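Local structure of exotoxin 3 (Staphylococcus aureus, 2Z8L) at residues L148-Y151 with L152-F156; P188-M191 with S192-I195; E67-T71 with R72-G76; T179-L182 with N183-L186. The protein binds the sialylated glycan sialyl Lewis X through a pocket in its beta-grasp domain and belongs to the staphylococcal superantigen-like toxins. One frame throughout, in Å; residues are numbered along the deposited sequence.

Contact 1. Residues L148-Y151 with L152-F156; sequences LRQY and LIQNF. Unlike the reference sequence in segment 152-156: Asn155 (reference Asp).
Ile153 N donates to Arg149 O at 2.8 Å, the shortest backbone bond between residues 148-151 and 152-156. Leu152, Gln154 and Asn155 bond in the same way to the carbonyls of Leu148, Gln150 and Tyr151. These i to i+4 bonds make this the last turns of an alpha-helix. Phe156 is the first residue to leave helical geometry. Tyr151 CG lies anti to its own backbone N (chi1 176°), which swings the ring along the helix toward the C-terminal end. There Tyr151 CE2 meets Phe156 CE2 at 3.6 Å. The Tyr151 atom comes in at the edge of the Phe156 ring, with the two planes at 46°. Gln150 CG and Gln154 NE2 approach to 3.8 Å, while Gln150 NE2 bonds to Tyr25 O and Gly27 O. The Arg149 guanidinium forms a salt bridge with Asp145. Leu148, Leu152 and Phe156 pack on strands 114-121 and 200-207 of the beta-grasp sheet, and Ile153 faces helix 18-25.

Contact 2. Residues P188-M191 with S192-I195; sequences PHRM and SDVI. Unlike the reference sequence in segment 188-191: Pro188 (reference Thr), His189 (reference Asn). With SIA (N-acetyl-alpha-neuraminic acid), chain B; NAG (2-acetamido-2-deoxy-beta-D-glucopyranose), chain C; GAL (beta-D-galactopyranose), chain D.
This is a local turn contact in the loop that follows strand 177-181 and leads into strand 194-196. A short 3-10 segment, residues 188-190, runs into a type I beta turn from Arg190 to Asp193. Asp193 N donates to Arg190 O at 3.2 Å, from well above the carbonyl plane. One water braces the turn: it accepts from Ser192 N and lies 2.6 Å from His189 O and 2.8 Å from Asp193 OD1. The turn brings the side chains of Arg190 and Asp193 to the same sialic acid. Arg190 NE gives an almost straight bond to SIA O9, 2.9 Å and 170°, in the plane of the guanidinium. Arg190 NH2 reaches SIA O8 at 2.8 Å with a more bent angle. The bend at chi3 (72°) turns the guanidinium so that GAL C5 lies over one face, toward its rim. Thr179 O and Gln187 OE1 take further N-H groups of Arg190 and help fix its rotation. SIA O9 in turn donates to Asp193 OD2 at 2.6 Å. The hydroxyl is thus acceptor to a cation and donor to a carboxylate, a pairing consistent with recognition of the glycerol tail of sialic acid that probably favours a charged Asp193.

Contact 3. Residues E67-T71 with R72-G76; sequences ERLKT and RKNPG. Unlike the reference sequence in segment 67-71: Leu69 (reference Ile), Thr71 (reference Lys).
Asn74 ND2 donates to Thr71 O at 2.9 Å, bridging the connection from helix 65-68 into strand 73-75. Asn74 CG lies anti to its own carbonyl carbon (chi1 -63°), and the amide is directed at Thr71 and Leu69. The donor stands above the carbonyl plane of Thr71, 44° out of it, and Thr71 O is tilted from the Asn74 amide plane. The amide oxygen faces carbon instead. Asn74 OD1 has Thr71 CG2 in a close approach, 3.0 Å, and Leu69 CD1 at 3.5 Å. The side chains of Thr71 and Asn74 run alongside one another, pointing opposite ways. Thr71 carries CG2 between its backbone N and carbonyl carbon, and OG1 anti to the N (chi1 172°). Thr71 OG1 lies 2.7 Å from a water, and that water accepts from Lys73 N at 2.9 Å. Within residues 67-71, Lys70 NZ forms a salt bridge to Glu67 OE1 at 3.1 Å. Arg39 NE also bonds to Thr71 O, and Arg72 NH1 to Arg39 O, which joins the connection to strand 35-42 of the OB fold. Thr71 O thus receives two side-chain donors, and the positive charge of Arg39 probably polarises the carbonyl.

Contact 4. Residues T179-L182 with N183-L186; sequences TFEL and NKKL. With SIA (N-acetyl-alpha-neuraminic acid), chain B; FUC (alpha-L-fucopyranose), chain E; GAL (beta-D-galactopyranose), chain D.
Glu181 and Lys184 meet side by side at the fucose they share. Their charged atoms, Glu181 OE2 and Lys184 NZ, stay 4.0 Å apart, too far for a salt bridge. FUC O3 lies between them. It donates to Glu181 OE2 at 2.6 Å and accepts from Lys184 NZ at 3.0 Å, while the same amine also bonds to FUC O2. A second hydroxyl, GAL O6, donates to Glu181 OE2 at 2.7 Å. One carboxylate oxygen therefore holds two sugars. The Lys184 chain is fully extended beyond CG, which carries NZ out to the fucose. At the start of residues 179-182, Thr179 grips the sialic acid carboxylate with two bonds. Thr179 N donates to SIA O1A at 2.9 Å and Thr179 OG1 to SIA O1B at 2.7 Å.

The backbone explains why these groups lie together. Strand 177-181, at the edge of the five-stranded beta-grasp sheet, ends in a type I beta turn from Glu181 to Lys184. Glu181 O and Lys184 O come within 3.1 Å, but both are acceptors and no bond joins them.

The apolar contact is between Phe180 and Leu186. Phe180 CD1 meets Leu186 CD1 at 4.0 Å, the methyl lying obliquely to the ring. Phe180 also packs on Ile168 and Val170 of strand 167-172, and Leu182 on Arg149 of helix 141-155.

Overall arrangement
From the N terminus, contact 3 comes first. It closes the connection between helix 65-68 and strand 73-75 in the OB-fold domain. The other three follow in the beta-grasp domain. Contact 1 ends helix 141-155, contact 4 turns the chain after strand 177-181, and contact 2 closes the loop before strand 194-196. All are in series, and none nests within or crosses another. Arg149 of contact 1 probably bonds to Lys184 O of contact 4, which ties the helix to the loop. Contacts 4 and 2 meet at Thr179 and Arg190 and share SIA and GAL. Contact 3 touches contact 2 by packing of Arg68 on Val194, across the two domains.

Contact 1. Residues L148-Y151 with L152-F156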
loop_
_atom_site.group_PDB
_atom_site.type_symbol
_atom_site.label_atom_id
_atom_site.label_comp_id
_atom_site.label_asym_id
_atom_site.label_seq_id
_atom_site.Cartn_x
_atom_site.Cartn_y
_atom_site.Cartn_z
ATOM N N LEU A 148 5.656 -1.300 -4.544
ATOM C CA LEU A 148 6.011 -1.949 -5.807
ATOM C C LEU A 148 6.090 -0.939 -6.931
ATOM O O LEU A 148 7.021 -0.977 -7.711
ATOM C CB LEU A 148 5.003 -3.026 -6.129
ATOM C CG LEU A 148 4.933 -4.287 -5.235
ATOM C CD1 LEU A 148 3.714 -5.144 -5.553
ATOM C CD2 LEU A 148 6.238 -5.126 -5.293
ATOM N N ARG A 149 5.147 0.006 -7.019
ATOM C CA ARG A 149 5.295 1.095 -8.032
ATOM C C ARG A 149 6.543 1.929 -7.820
ATOM O O ARG A 149 7.238 2.232 -8.796
ATOM C CB ARG A 149 4.079 2.024 -8.118
ATOM C CG ARG A 149 2.770 1.286 -8.473
ATOM C CD ARG A 149 1.753 2.244 -8.974
ATOM N NE ARG A 149 0.423 1.756 -8.757
ATOM C CZ ARG A 149 -0.657 2.170 -9.393
ATOM N NH1 ARG A 149 -0.563 3.082 -10.343
ATOM N NH2 ARG A 149 -1.822 1.656 -9.033
ATOM N N GLN A 150 6.831 2.320 -6.570
ATOM C CA GLN A 150 8.017 3.102 -6.324
ATOM C C GLN A 150 9.295 2.362 -6.784
ATOM O O GLN A 150 10.154 2.955 -7.374
ATOM C CB GLN A 150 8.082 3.493 -4.849
ATOM C CG GLN A 150 9.159 4.519 -4.565
ATOM C CD GLN A 150 8.934 5.276 -3.281
ATOM O OE1 GLN A 150 9.451 4.867 -2.225
ATOM N NE2 GLN A 150 8.178 6.395 -3.352
ATOM N N TYR A 151 9.353 1.056 -6.531
ATOM C CA TYR A 151 10.492 0.226 -6.956
ATOM C C TYR A 151 10.585 0.220 -8.495
ATOM O O TYR A 151 11.656 0.333 -9.074
ATOM C CB TYR A 151 10.332 -1.174 -6.460
ATOM C CG TYR A 151 11.390 -2.119 -6.908
ATOM C CD1 TYR A 151 12.603 -2.164 -6.250
ATOM C CD2 TYR A 151 11.176 -2.968 -7.967
ATOM C CE1 TYR A 151 13.611 -3.016 -6.689
ATOM C CE2 TYR A 151 12.164 -3.831 -8.416
ATOM C CZ TYR A 151 13.377 -3.853 -7.765
ATOM O OH TYR A 151 14.346 -4.711 -8.213
ATOM N N LEU A 152 9.438 0.094 -9.163
ATOM C CA LEU A 152 9.430 0.068 -10.628
ATOM C C LEU A 152 9.777 1.411 -11.269
ATOM O O LEU A 152 10.366 1.477 -12.364
ATOM C CB LEU A 152 8.078 -0.464 -11.145
ATOM C CG LEU A 152 7.712 -1.900 -10.788
ATOM C CD1 LEU A 152 6.267 -2.140 -11.194
ATOM C CD2 LEU A 152 8.694 -2.885 -11.443
ATOM N N ILE A 153 9.410 2.521 -10.607
ATOM C CA ILE A 153 9.764 3.827 -11.075
ATOM C C ILE A 153 11.273 4.030 -10.972
ATOM O O ILE A 153 11.901 4.556 -11.911
ATOM C CB ILE A 153 9.010 4.914 -10.296
ATOM C CG1 ILE A 153 7.533 4.902 -10.695
ATOM C CG2 ILE A 153 9.581 6.316 -10.595
ATOM C CD1 ILE A 153 6.584 5.612 -9.628
ATOM N N GLN A 154 11.822 3.616 -9.833
ATOM C CA GLN A 154 13.271 3.808 -9.556
ATOM C C GLN A 154 14.171 2.896 -10.394
ATOM O O GLN A 154 15.315 3.253 -10.698
ATOM C CB GLN A 154 13.581 3.555 -8.082
ATOM C CG GLN A 154 12.942 4.544 -7.100
ATOM C CD GLN A 154 13.001 4.092 -5.626
ATOM O OE1 GLN A 154 13.062 2.883 -5.306
ATOM N NE2 GLN A 154 12.895 5.060 -4.726
ATOM N N ASN A 155 13.688 1.706 -10.719
ATOM C CA ASN A 155 14.556 0.662 -11.288
ATOM C C ASN A 155 14.182 0.160 -12.687
ATOM O O ASN A 155 15.024 -0.422 -13.371
ATOM C CB ASN A 155 14.628 -0.502 -10.329
ATOM C CG ASN A 155 15.197 -0.111 -8.997
ATOM O OD1 ASN A 155 14.475 0.053 -8.006
ATOM N ND2 ASN A 155 16.505 0.042 -8.961
ATOM N N PHE A 156 12.925 0.321 -13.090
ATOM C CA PHE A 156 12.442 -0.229 -14.334
ATOM C C PHE A 156 11.702 0.779 -15.198
ATOM O O PHE A 156 10.920 0.405 -16.077
ATOM C CB PHE A 156 11.616 -1.500 -14.079
ATOM C CG PHE A 156 12.442 -2.626 -13.573
ATOM C CD1 PHE A 156 13.145 -3.444 -14.474
ATOM C CD2 PHE A 156 12.610 -2.834 -12.230
ATOM C CE1 PHE A 156 13.958 -4.458 -14.001
ATOM C CE2 PHE A 156 13.407 -3.865 -11.761
ATOM C CZ PHE A 156 14.083 -4.659 -12.642
#

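Contact 2. Residues P188-M191 with S192-I195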
loop_
_atom_site.group_PDB
_atom_site.type_symbol
_atom_site.label_atom_id
_atom_site.label_comp_id
_atom_site.label_asym_id
_atom_site.label_seq_id
_atom_site.Cartn_x
_atom_site.Cartn_y
_atom_site.Cartn_z
ATOM N N PRO A 188 -9.205 4.844 -3.944
ATOM C CA PRO A 188 -9.290 5.066 -2.500
ATOM C C PRO A 188 -10.103 4.013 -1.742
ATOM O O PRO A 188 -9.665 3.565 -0.720
ATOM C CB PRO A 188 -9.946 6.420 -2.419
ATOM C CG PRO A 188 -9.389 7.119 -3.555
ATOM C CD PRO A 188 -9.482 6.101 -4.662
ATOM N N HIS A 189 -11.199 3.549 -2.322
ATOM C CA HIS A 189 -12.013 2.554 -1.631
ATOM C C HIS A 189 -11.359 1.202 -1.448
ATOM O O HIS A 189 -11.965 0.348 -0.746
ATOM C CB HIS A 189 -13.358 2.423 -2.316
ATOM C CG HIS A 189 -14.299 3.523 -1.944
ATOM N ND1 HIS A 189 -15.363 3.341 -1.092
ATOM C CD2 HIS A 189 -14.273 4.842 -2.241
ATOM C CE1 HIS A 189 -15.969 4.500 -0.906
ATOM N NE2 HIS A 189 -15.328 5.429 -1.592
ATOM N N ARG A 190 -10.203 0.972 -2.115
ATOM C CA ARG A 190 -9.422 -0.243 -1.941
ATOM C C ARG A 190 -8.281 -0.039 -0.938
ATOM O O ARG A 190 -7.564 -0.981 -0.625
ATOM C CB ARG A 190 -8.812 -0.727 -3.248
ATOM C CG ARG A 190 -9.891 -1.111 -4.194
ATOM C CD ARG A 190 -9.347 -1.421 -5.574
ATOM N NE ARG A 190 -8.615 -2.689 -5.620
ATOM C CZ ARG A 190 -7.670 -3.026 -6.530
ATOM N NH1 ARG A 190 -7.283 -2.188 -7.451
ATOM N NH2 ARG A 190 -7.118 -4.210 -6.465
ATOM N N MET A 191 -8.144 1.180 -0.410
ATOM C CA MET A 191 -6.900 1.438 0.326
ATOM C C MET A 191 -6.909 0.934 1.749
ATOM O O MET A 191 -5.868 0.968 2.420
ATOM C CB MET A 191 -6.543 2.893 0.282
ATOM C CG MET A 191 -5.569 3.107 -0.839
ATOM S SD MET A 191 -5.273 4.747 -1.023
ATOM C CE MET A 191 -4.595 4.875 -2.682
ATOM N N SER A 192 -8.028 0.394 2.192
ATOM C CA SER A 192 -8.129 -0.315 3.463
ATOM C C SER A 192 -8.042 -1.852 3.383
ATOM O O SER A 192 -7.976 -2.534 4.399
ATOM C CB SER A 192 -9.395 0.098 4.211
ATOM O OG SER A 192 -9.282 1.434 4.726
ATOM N N ASP A 193 -8.065 -2.395 2.167
ATOM C CA ASP A 193 -8.069 -3.851 2.012
ATOM C C ASP A 193 -6.731 -4.453 2.477
ATOM O O ASP A 193 -5.702 -3.836 2.235
ATOM C CB ASP A 193 -8.329 -4.182 0.570
ATOM C CG ASP A 193 -9.778 -3.751 0.102
ATOM O OD1 ASP A 193 -10.702 -3.471 0.930
ATOM O OD2 ASP A 193 -9.981 -3.666 -1.137
ATOM N N VAL A 194 -6.786 -5.576 3.174
ATOM C CA VAL A 194 -5.591 -6.197 3.766
ATOM C C VAL A 194 -5.514 -7.655 3.355
ATOM O O VAL A 194 -6.561 -8.306 3.150
ATOM C CB VAL A 194 -5.646 -6.050 5.293
ATOM C CG1 VAL A 194 -4.562 -6.792 5.973
ATOM C CG2 VAL A 194 -5.592 -4.574 5.692
ATOM N N ILE A 195 -4.298 -8.168 3.224
ATOM C CA ILE A 195 -4.102 -9.569 2.866
ATOM C C ILE A 195 -3.059 -10.189 3.793
ATOM O O ILE A 195 -2.346 -9.494 4.471
ATOM C CB ILE A 195 -3.666 -9.706 1.420
ATOM C CG1 ILE A 195 -2.289 -9.132 1.137
ATOM C CG2 ILE A 195 -4.740 -9.162 0.520
ATOM C CD1 ILE A 195 -1.780 -9.356 -0.269
HETATM C C1 SIA B . -8.664 -7.985 -8.880
HETATM C C2 SIA B . -10.150 -8.196 -8.575
HETATM C C3 SIA B . -10.600 -9.627 -8.875
HETATM C C4 SIA B . -10.026 -10.612 -7.862
HETATM C C5 SIA B . -10.336 -10.198 -6.412
HETATM C C6 SIA B . -9.856 -8.752 -6.229
HETATM C C7 SIA B . -10.123 -8.125 -4.866
HETATM C C8 SIA B . -9.814 -6.620 -4.881
HETATM C C9 SIA B . -9.758 -5.963 -3.523
HETATM C C10 SIA B . -10.142 -11.757 -4.516
HETATM C C11 SIA B . -9.210 -12.609 -3.695
HETATM N N5 SIA B . -9.590 -11.090 -5.518
HETATM O O1A SIA B . -8.077 -7.185 -8.118
HETATM O O1B SIA B . -8.097 -8.538 -9.857
HETATM O O4 SIA B . -10.501 -11.966 -8.160
HETATM O O6 SIA B . -10.514 -7.945 -7.215
HETATM O O7 SIA B . -11.507 -8.248 -4.539
HETATM O O8 SIA B . -8.560 -6.484 -5.574
HETATM O O9 SIA B . -9.566 -4.543 -3.586
HETATM O O10 SIA B . -11.342 -11.631 -4.281
HETATM C C1 NAG C . -14.545 0.025 -6.303
HETATM C C2 NAG C . -13.930 0.402 -7.672
HETATM C C3 NAG C . -13.729 -0.809 -8.577
HETATM C C4 NAG C . -13.018 -1.934 -7.827
HETATM C C5 NAG C . -13.770 -2.165 -6.510
HETATM C C6 NAG C . -13.286 -3.289 -5.603
HETATM C C7 NAG C . -14.403 2.680 -8.462
HETATM C C8 NAG C . -15.385 3.516 -9.259
HETATM N N2 NAG C . -14.717 1.391 -8.373
HETATM O O1 NAG C . -14.622 1.168 -5.458
HETATM O O3 NAG C . -13.031 -0.444 -9.781
HETATM O O4 NAG C . -13.066 -3.070 -8.691
HETATM O O5 NAG C . -13.708 -0.979 -5.719
HETATM O O6 NAG C . -11.904 -3.239 -5.411
HETATM O O7 NAG C . -13.391 3.192 -7.969
HETATM C C1 GAL D . -11.796 -3.755 -8.825
HETATM C C2 GAL D . -12.109 -5.203 -9.160
HETATM C C3 GAL D . -10.773 -5.940 -9.207
HETATM C C4 GAL D . -9.853 -5.276 -10.237
HETATM C C5 GAL D . -9.665 -3.786 -9.934
HETATM C C6 GAL D . -8.810 -3.076 -10.960
HETATM O O2 GAL D . -12.921 -5.713 -8.103
HETATM O O3 GAL D . -10.925 -7.345 -9.453
HETATM O O4 GAL D . -10.438 -5.424 -11.508
HETATM O O5 GAL D . -10.962 -3.162 -9.830
HETATM O O6 GAL D . -8.697 -1.678 -10.743
HETATM O O HOH W 1 -10.728 -0.725 1.336
#

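Contact 3. Residues E67-T71 with R72-G76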
loop_
_atom_site.group_PDB
_atom_site.type_symbol
_atom_site.label_atom_id
_atom_site.label_comp_id
_atom_site.label_asym_id
_atom_site.label_seq_id
_atom_site.Cartn_x
_atom_site.Cartn_y
_atom_site.Cartn_z
ATOM N N GLU A 67 -15.874 -1.879 9.999
ATOM C CA GLU A 67 -16.371 -2.550 11.216
ATOM C C GLU A 67 -15.441 -3.640 11.806
ATOM O O GLU A 67 -15.744 -4.206 12.863
ATOM C CB GLU A 67 -17.825 -3.039 11.037
ATOM C CG GLU A 67 -17.989 -4.326 10.247
ATOM C CD GLU A 67 -17.598 -5.565 11.049
ATOM O OE1 GLU A 67 -18.171 -5.760 12.154
ATOM O OE2 GLU A 67 -16.706 -6.328 10.580
ATOM N N ARG A 68 -14.311 -3.917 11.160
ATOM C CA ARG A 68 -13.220 -4.609 11.849
ATOM C C ARG A 68 -12.741 -3.668 12.971
ATOM O O ARG A 68 -12.340 -4.115 14.049
ATOM C CB ARG A 68 -12.070 -4.945 10.891
ATOM C CG ARG A 68 -10.840 -5.597 11.560
ATOM C CD ARG A 68 -10.650 -7.045 11.116
ATOM N NE ARG A 68 -10.199 -7.112 9.720
ATOM C CZ ARG A 68 -8.954 -7.383 9.298
ATOM N NH1 ARG A 68 -7.950 -7.649 10.138
ATOM N NH2 ARG A 68 -8.708 -7.393 7.995
ATOM N N LEU A 69 -12.767 -2.363 12.683
ATOM C CA LEU A 69 -12.579 -1.323 13.698
ATOM C C LEU A 69 -13.983 -0.847 14.115
ATOM O O LEU A 69 -14.540 0.071 13.512
ATOM C CB LEU A 69 -11.745 -0.149 13.155
ATOM C CG LEU A 69 -10.265 -0.332 12.744
ATOM C CD1 LEU A 69 -9.431 -1.123 13.746
ATOM C CD2 LEU A 69 -10.170 -0.960 11.375
ATOM N N LYS A 70 -14.558 -1.510 15.123
ATOM C CA LYS A 70 -15.906 -1.176 15.628
ATOM C C LYS A 70 -15.865 -0.796 17.113
ATOM O O LYS A 70 -16.901 -0.710 17.784
ATOM C CB LYS A 70 -16.870 -2.350 15.428
ATOM C CG LYS A 70 -16.434 -3.655 16.130
ATOM C CD LYS A 70 -17.222 -4.862 15.610
ATOM C CE LYS A 70 -16.339 -6.101 15.473
ATOM N NZ LYS A 70 -17.057 -7.186 14.727
ATOM N N THR A 71 -14.661 -0.567 17.620
ATOM C CA THR A 71 -14.483 -0.077 18.966
ATOM C C THR A 71 -13.872 1.327 18.909
ATOM O O THR A 71 -13.213 1.674 17.951
ATOM C CB THR A 71 -13.595 -1.040 19.778
ATOM O OG1 THR A 71 -13.272 -0.444 21.045
ATOM C CG2 THR A 71 -12.340 -1.377 19.047
ATOM N N ARG A 72 -14.103 2.130 19.939
ATOM C CA ARG A 72 -13.574 3.493 19.975
ATOM C C ARG A 72 -12.046 3.491 19.991
ATOM O O ARG A 72 -11.427 4.135 19.145
ATOM C CB ARG A 72 -14.133 4.228 21.189
ATOM C CG ARG A 72 -13.440 5.516 21.545
ATOM C CD ARG A 72 -13.450 6.542 20.425
ATOM N NE ARG A 72 -13.073 7.868 20.958
ATOM C CZ ARG A 72 -12.919 8.964 20.214
ATOM N NH1 ARG A 72 -13.139 8.927 18.909
ATOM N NH2 ARG A 72 -12.579 10.111 20.782
ATOM N N LYS A 73 -11.443 2.753 20.930
ATOM C CA LYS A 73 -9.978 2.761 21.156
ATOM C C LYS A 73 -9.414 1.496 20.534
ATOM O O LYS A 73 -9.843 0.415 20.894
ATOM C CB LYS A 73 -9.638 2.825 22.644
ATOM C CG LYS A 73 -8.147 2.855 22.984
ATOM C CD LYS A 73 -7.905 3.054 24.463
ATOM C CE LYS A 73 -6.452 3.060 24.804
ATOM N NZ LYS A 73 -6.198 3.640 26.163
ATOM N N ASN A 74 -8.422 1.647 19.655
ATOM C CA ASN A 74 -7.869 0.541 18.857
ATOM C C ASN A 74 -6.346 0.531 18.997
ATOM O O ASN A 74 -5.624 1.125 18.195
ATOM C CB ASN A 74 -8.246 0.689 17.410
ATOM C CG ASN A 74 -9.718 0.616 17.192
ATOM O OD1 ASN A 74 -10.263 -0.470 17.054
ATOM N ND2 ASN A 74 -10.395 1.760 17.287
ATOM N N PRO A 75 -5.832 -0.176 20.001
ATOM C CA PRO A 75 -4.389 -0.248 20.170
ATOM C C PRO A 75 -3.693 -1.228 19.211
ATOM O O PRO A 75 -4.368 -2.041 18.572
ATOM C CB PRO A 75 -4.234 -0.714 21.619
ATOM C CG PRO A 75 -5.498 -1.432 21.903
ATOM C CD PRO A 75 -6.570 -0.898 21.055
ATOM N N GLY A 76 -2.376 -1.118 19.091
ATOM C CA GLY A 76 -1.610 -2.148 18.436
ATOM C C GLY A 76 -1.781 -2.166 16.934
ATOM O O GLY A 76 -1.771 -3.247 16.296
HETATM O O HOH W 2 -12.870 1.326 23.019
#

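Contact 4. Residues T179-L182 with N183-L186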
loop_
_atom_site.group_PDB
_atom_site.type_symbol
_atom_site.label_atom_id
_atom_site.label_comp_id
_atom_site.label_asym_id
_atom_site.label_seq_id
_atom_site.Cartn_x
_atom_site.Cartn_y
_atom_site.Cartn_z
ATOM N N THR A 179 -5.183 -7.114 -8.433
ATOM C CA THR A 179 -4.666 -6.449 -9.612
ATOM C C THR A 179 -4.610 -4.946 -9.346
ATOM O O THR A 179 -5.599 -4.366 -8.843
ATOM C CB THR A 179 -5.589 -6.627 -10.834
ATOM O OG1 THR A 179 -5.736 -8.010 -11.074
ATOM C CG2 THR A 179 -4.947 -6.017 -12.077
ATOM N N PHE A 180 -3.481 -4.356 -9.729
ATOM C CA PHE A 180 -3.227 -2.880 -9.656
ATOM C C PHE A 180 -3.042 -2.371 -11.039
ATOM O O PHE A 180 -2.046 -2.697 -11.689
ATOM C CB PHE A 180 -2.003 -2.460 -8.790
ATOM C CG PHE A 180 -1.987 -3.084 -7.405
ATOM C CD1 PHE A 180 -3.118 -3.132 -6.671
ATOM C CD2 PHE A 180 -0.786 -3.528 -6.850
ATOM C CE1 PHE A 180 -3.111 -3.705 -5.377
ATOM C CE2 PHE A 180 -0.752 -4.075 -5.589
ATOM C CZ PHE A 180 -1.946 -4.148 -4.852
ATOM N N GLU A 181 -4.021 -1.639 -11.576
ATOM C CA GLU A 181 -3.880 -1.067 -12.916
ATOM C C GLU A 181 -2.949 0.133 -12.835
ATOM O O GLU A 181 -3.220 1.115 -12.101
ATOM C CB GLU A 181 -5.225 -0.601 -13.442
ATOM C CG GLU A 181 -6.292 -1.649 -13.584
ATOM C CD GLU A 181 -7.622 -0.974 -14.040
ATOM O OE1 GLU A 181 -7.697 -0.647 -15.234
ATOM O OE2 GLU A 181 -8.538 -0.700 -13.219
ATOM N N LEU A 182 -1.876 0.132 -13.623
ATOM C CA LEU A 182 -0.840 1.194 -13.481
ATOM C C LEU A 182 -1.158 2.525 -14.150
ATOM O O LEU A 182 -0.438 3.500 -13.911
ATOM C CB LEU A 182 0.512 0.680 -13.950
ATOM C CG LEU A 182 0.994 -0.539 -13.186
ATOM C CD1 LEU A 182 2.272 -1.056 -13.727
ATOM C CD2 LEU A 182 1.143 -0.247 -11.678
ATOM N N ASN A 183 -2.241 2.592 -14.934
ATOM C CA ASN A 183 -2.586 3.853 -15.588
ATOM C C ASN A 183 -3.325 4.832 -14.695
ATOM O O ASN A 183 -3.697 5.956 -15.149
ATOM C CB ASN A 183 -3.343 3.625 -16.887
ATOM C CG ASN A 183 -4.717 3.018 -16.711
ATOM O OD1 ASN A 183 -5.193 2.733 -15.625
ATOM N ND2 ASN A 183 -5.375 2.824 -17.842
ATOM N N LYS A 184 -3.574 4.443 -13.450
ATOM C CA LYS A 184 -4.185 5.357 -12.478
ATOM C C LYS A 184 -3.787 5.013 -11.075
ATOM O O LYS A 184 -3.278 3.928 -10.815
ATOM C CB LYS A 184 -5.683 5.345 -12.645
ATOM C CG LYS A 184 -6.350 4.017 -12.408
ATOM C CD LYS A 184 -7.829 4.126 -12.712
ATOM C CE LYS A 184 -8.577 2.879 -12.264
ATOM N NZ LYS A 184 -10.021 3.032 -12.728
ATOM N N LYS A 185 -4.031 5.928 -10.138
ATOM C CA LYS A 185 -3.791 5.665 -8.745
ATOM C C LYS A 185 -4.682 4.482 -8.265
ATOM O O LYS A 185 -5.777 4.237 -8.827
ATOM C CB LYS A 185 -4.096 6.958 -7.970
ATOM C CG LYS A 185 -3.569 7.000 -6.618
ATOM C CD LYS A 185 -3.936 8.319 -5.914
ATOM C CE LYS A 185 -3.381 9.521 -6.537
ATOM N NZ LYS A 185 -3.705 10.700 -5.569
ATOM N N LEU A 186 -4.210 3.753 -7.264
ATOM C CA LEU A 186 -5.073 2.771 -6.588
ATOM C C LEU A 186 -6.340 3.467 -6.108
ATOM O O LEU A 186 -6.252 4.606 -5.572
ATOM C CB LEU A 186 -4.381 2.143 -5.384
ATOM C CG LEU A 186 -5.158 1.089 -4.596
ATOM C CD1 LEU A 186 -5.404 -0.103 -5.502
ATOM C CD2 LEU A 186 -4.325 0.619 -3.398
HETATM C C1 SIA B . -8.664 -7.985 -8.880
HETATM C C2 SIA B . -10.150 -8.196 -8.575
HETATM C C3 SIA B . -10.600 -9.627 -8.875
HETATM C C4 SIA B . -10.026 -10.612 -7.862
HETATM C C5 SIA B . -10.336 -10.198 -6.412
HETATM C C6 SIA B . -9.856 -8.752 -6.229
HETATM C C7 SIA B . -10.123 -8.125 -4.866
HETATM C C8 SIA B . -9.814 -6.620 -4.881
HETATM C C9 SIA B . -9.758 -5.963 -3.523
HETATM C C10 SIA B . -10.142 -11.757 -4.516
HETATM C C11 SIA B . -9.210 -12.609 -3.695
HETATM N N5 SIA B . -9.590 -11.090 -5.518
HETATM O O1A SIA B . -8.077 -7.185 -8.118
HETATM O O1B SIA B . -8.097 -8.538 -9.857
HETATM O O4 SIA B . -10.501 -11.966 -8.160
HETATM O O6 SIA B . -10.514 -7.945 -7.215
HETATM O O7 SIA B . -11.507 -8.248 -4.539
HETATM O O8 SIA B . -8.560 -6.484 -5.574
HETATM O O9 SIA B . -9.566 -4.543 -3.586
HETATM O O10 SIA B . -11.342 -11.631 -4.281
HETATM C C1 FUC E . -13.784 -0.250 -11.003
HETATM C C2 FUC E . -12.835 0.508 -11.942
HETATM C C3 FUC E . -11.757 -0.411 -12.489
HETATM C C4 FUC E . -12.390 -1.665 -13.076
HETATM C C5 FUC E . -13.345 -2.309 -12.065
HETATM C C6 FUC E . -14.028 -3.575 -12.549
HETATM O O2 FUC E . -12.233 1.616 -11.299
HETATM O O3 FUC E . -10.966 0.305 -13.441
HETATM O O4 FUC E . -13.124 -1.234 -14.193
HETATM O O5 FUC E . -14.323 -1.379 -11.652
HETATM C C1 GAL D . -11.796 -3.755 -8.825
HETATM C C2 GAL D . -12.109 -5.203 -9.160
HETATM C C3 GAL D . -10.773 -5.940 -9.207
HETATM C C4 GAL D . -9.853 -5.276 -10.237
HETATM C C5 GAL D . -9.665 -3.786 -9.934
HETATM C C6 GAL D . -8.810 -3.076 -10.960
HETATM O O2 GAL D . -12.921 -5.713 -8.103
HETATM O O3 GAL D . -10.925 -7.345 -9.453
HETATM O O4 GAL D . -10.438 -5.424 -11.508
HETATM O O5 GAL D . -10.962 -3.162 -9.830
HETATM O O6 GAL D . -8.697 -1.678 -10.743
#